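Local structure of denovo NTF2 (Synthetic construct, 6W40) at residues V35-D40 against E56-L61. The protein is a de novo designed protein with the NTF2-like fold, probably made to sample diverse pocket structures rather than to perform a natural function. Residues are numbered along the deposited sequence; the frame is centred on the assembly and turned at random.
Sequences VKFQVD and EELIRL
Strand residues 35-40, with Phe37 and Val39 pointing toward the helix, run alongside helix residues 56-61 in roughly the same direction, their short axes 10.0 Å apart at closest approach and inclined by 32°. This is helix-on-sheet packing of the NTF2-like (SnoaL-like) fold, in which helix 51-65 lies against the curved mixed sheet; strand 35-41 pairs there with strands 44-49 and 111-119. The buried interface is carried by side chains and is almost wholly apolar. Phe37 gives the largest share: with CG anti to the backbone N (chi1 -172°), its ring extends toward the helix, and CE2 comes within 3.7 Å of Leu58 CA. Phe37 CE2 also lies 3.8 Å from Leu58 CB, and the two side chains cross at about a right angle. One residue earlier in the helix, Glu57 CG lies 4.1 Å from Phe37 CE2, before the chain bends at chi2; its carboxylate atom OE1 makes a long, weak ion pair with Arg48. Val54, one turn before Leu58 in the helix, and Ile117 of strand 111-119 also touch Phe37, joining the ring to both layers. Within the strand, Val39 CG2 covers one face of the ring near its rim, 3.5 Å above the plane. Cutting Phe37 back to an alanine removes the whole ring and is likely to open a gap between strand and helix, leaving Leu58 without its partner in 35-40 and Leu61 CD2 without the ring edge. Leu61 divides its two methyls between Phe37 and Val39: CD1 lies 4.1 Å from Val39 CG1, while CD2 approaches the ring edge near its plane, 4.0 Å from Phe37 CZ.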
# COMPACT_ATOMS: atom_id res chain seq x y z
N VAL A 35 -6.23 -20.43 -2.82
CA VAL A 35 -6.78 -19.17 -2.34
C VAL A 35 -8.31 -19.23 -2.38
O VAL A 35 -8.91 -19.79 -3.31
CB VAL A 35 -6.24 -18.00 -3.18
CG1 VAL A 35 -6.58 -18.19 -4.66
CG2 VAL A 35 -6.78 -16.67 -2.67
N LYS A 36 -8.94 -18.66 -1.35
CA LYS A 36 -10.39 -18.55 -1.29
C LYS A 36 -10.82 -17.13 -1.60
O LYS A 36 -10.11 -16.16 -1.29
CB LYS A 36 -10.92 -18.96 0.09
CG LYS A 36 -10.96 -20.46 0.32
CD LYS A 36 -11.68 -20.79 1.61
CE LYS A 36 -11.92 -22.28 1.73
NZ LYS A 36 -12.71 -22.79 0.58
N PHE A 37 -12.00 -17.00 -2.20
CA PHE A 37 -12.53 -15.71 -2.63
C PHE A 37 -14.03 -15.72 -2.43
O PHE A 37 -14.72 -16.58 -2.98
CB PHE A 37 -12.18 -15.44 -4.10
CG PHE A 37 -12.53 -14.05 -4.56
CD1 PHE A 37 -12.49 -12.98 -3.68
CD2 PHE A 37 -12.89 -13.82 -5.88
CE1 PHE A 37 -12.81 -11.71 -4.11
CE2 PHE A 37 -13.20 -12.55 -6.31
CZ PHE A 37 -13.16 -11.49 -5.43
N GLN A 38 -14.53 -14.77 -1.64
CA GLN A 38 -15.97 -14.60 -1.47
C GLN A 38 -16.33 -13.14 -1.71
O GLN A 38 -15.72 -12.24 -1.13
CB GLN A 38 -16.44 -15.06 -0.09
CG GLN A 38 -15.59 -14.59 1.08
CD GLN A 38 -16.17 -15.03 2.41
OE1 GLN A 38 -15.45 -15.50 3.29
NE2 GLN A 38 -17.48 -14.89 2.56
N VAL A 39 -17.32 -12.92 -2.57
CA VAL A 39 -17.80 -11.59 -2.92
C VAL A 39 -19.18 -11.40 -2.33
O VAL A 39 -20.04 -12.29 -2.45
CB VAL A 39 -17.82 -11.38 -4.45
CG1 VAL A 39 -17.88 -9.90 -4.78
CG2 VAL A 39 -16.61 -12.04 -5.09
N ASP A 40 -19.41 -10.25 -1.70
CA ASP A 40 -20.71 -9.90 -1.13
C ASP A 40 -21.21 -8.67 -1.88
O ASP A 40 -20.81 -7.54 -1.58
CB ASP A 40 -20.60 -9.64 0.37
CG ASP A 40 -20.35 -10.91 1.15
OD1 ASP A 40 -20.96 -11.94 0.83
OD2 ASP A 40 -19.53 -10.87 2.10
N GLU A 56 -10.05 -15.62 -12.33
CA GLU A 56 -11.06 -15.37 -13.35
C GLU A 56 -12.25 -14.60 -12.77
O GLU A 56 -12.78 -13.69 -13.42
CB GLU A 56 -11.52 -16.68 -13.97
CG GLU A 56 -12.76 -16.56 -14.85
CD GLU A 56 -13.15 -17.87 -15.50
OE1 GLU A 56 -12.74 -18.11 -16.65
OE2 GLU A 56 -13.87 -18.66 -14.86
N GLU A 57 -12.67 -14.95 -11.56
CA GLU A 57 -13.80 -14.26 -10.95
C GLU A 57 -13.43 -12.84 -10.54
O GLU A 57 -14.20 -11.90 -10.78
CB GLU A 57 -14.32 -15.05 -9.75
CG GLU A 57 -15.57 -14.46 -9.12
CD GLU A 57 -16.77 -14.50 -10.06
OE1 GLU A 57 -16.86 -15.45 -10.87
OE2 GLU A 57 -17.61 -13.59 -9.99
N LEU A 58 -12.26 -12.67 -9.93
CA LEU A 58 -11.82 -11.33 -9.53
C LEU A 58 -11.68 -10.41 -10.73
O LEU A 58 -12.02 -9.23 -10.66
CB LEU A 58 -10.51 -11.42 -8.75
CG LEU A 58 -9.80 -10.10 -8.44
CD1 LEU A 58 -10.65 -9.24 -7.52
CD2 LEU A 58 -8.43 -10.36 -7.83
N ILE A 59 -11.17 -10.94 -11.85
CA ILE A 59 -11.01 -10.14 -13.05
C ILE A 59 -12.36 -9.67 -13.57
O ILE A 59 -12.52 -8.51 -13.99
CB ILE A 59 -10.23 -10.93 -14.12
CG1 ILE A 59 -8.74 -10.97 -13.77
CG2 ILE A 59 -10.44 -10.33 -15.50
CD1 ILE A 59 -7.92 -11.79 -14.74
N ARG A 60 -13.37 -10.55 -13.55
CA ARG A 60 -14.71 -10.14 -13.96
C ARG A 60 -15.27 -9.07 -13.03
O ARG A 60 -15.93 -8.13 -13.48
CB ARG A 60 -15.64 -11.35 -14.01
CG ARG A 60 -17.09 -10.95 -14.26
CD ARG A 60 -18.06 -12.07 -13.93
NE ARG A 60 -19.40 -11.54 -13.69
CZ ARG A 60 -20.27 -11.25 -14.65
NH1 ARG A 60 -19.95 -11.42 -15.92
NH2 ARG A 60 -21.47 -10.77 -14.33
N LEU A 61 -15.01 -9.21 -11.72
CA LEU A 61 -15.48 -8.21 -10.77
C LEU A 61 -14.88 -6.84 -11.07
O LEU A 61 -15.59 -5.83 -11.06
CB LEU A 61 -15.12 -8.65 -9.35
CG LEU A 61 -15.36 -7.64 -8.23
CD1 LEU A 61 -16.84 -7.50 -7.93
CD2 LEU A 61 -14.60 -8.04 -6.98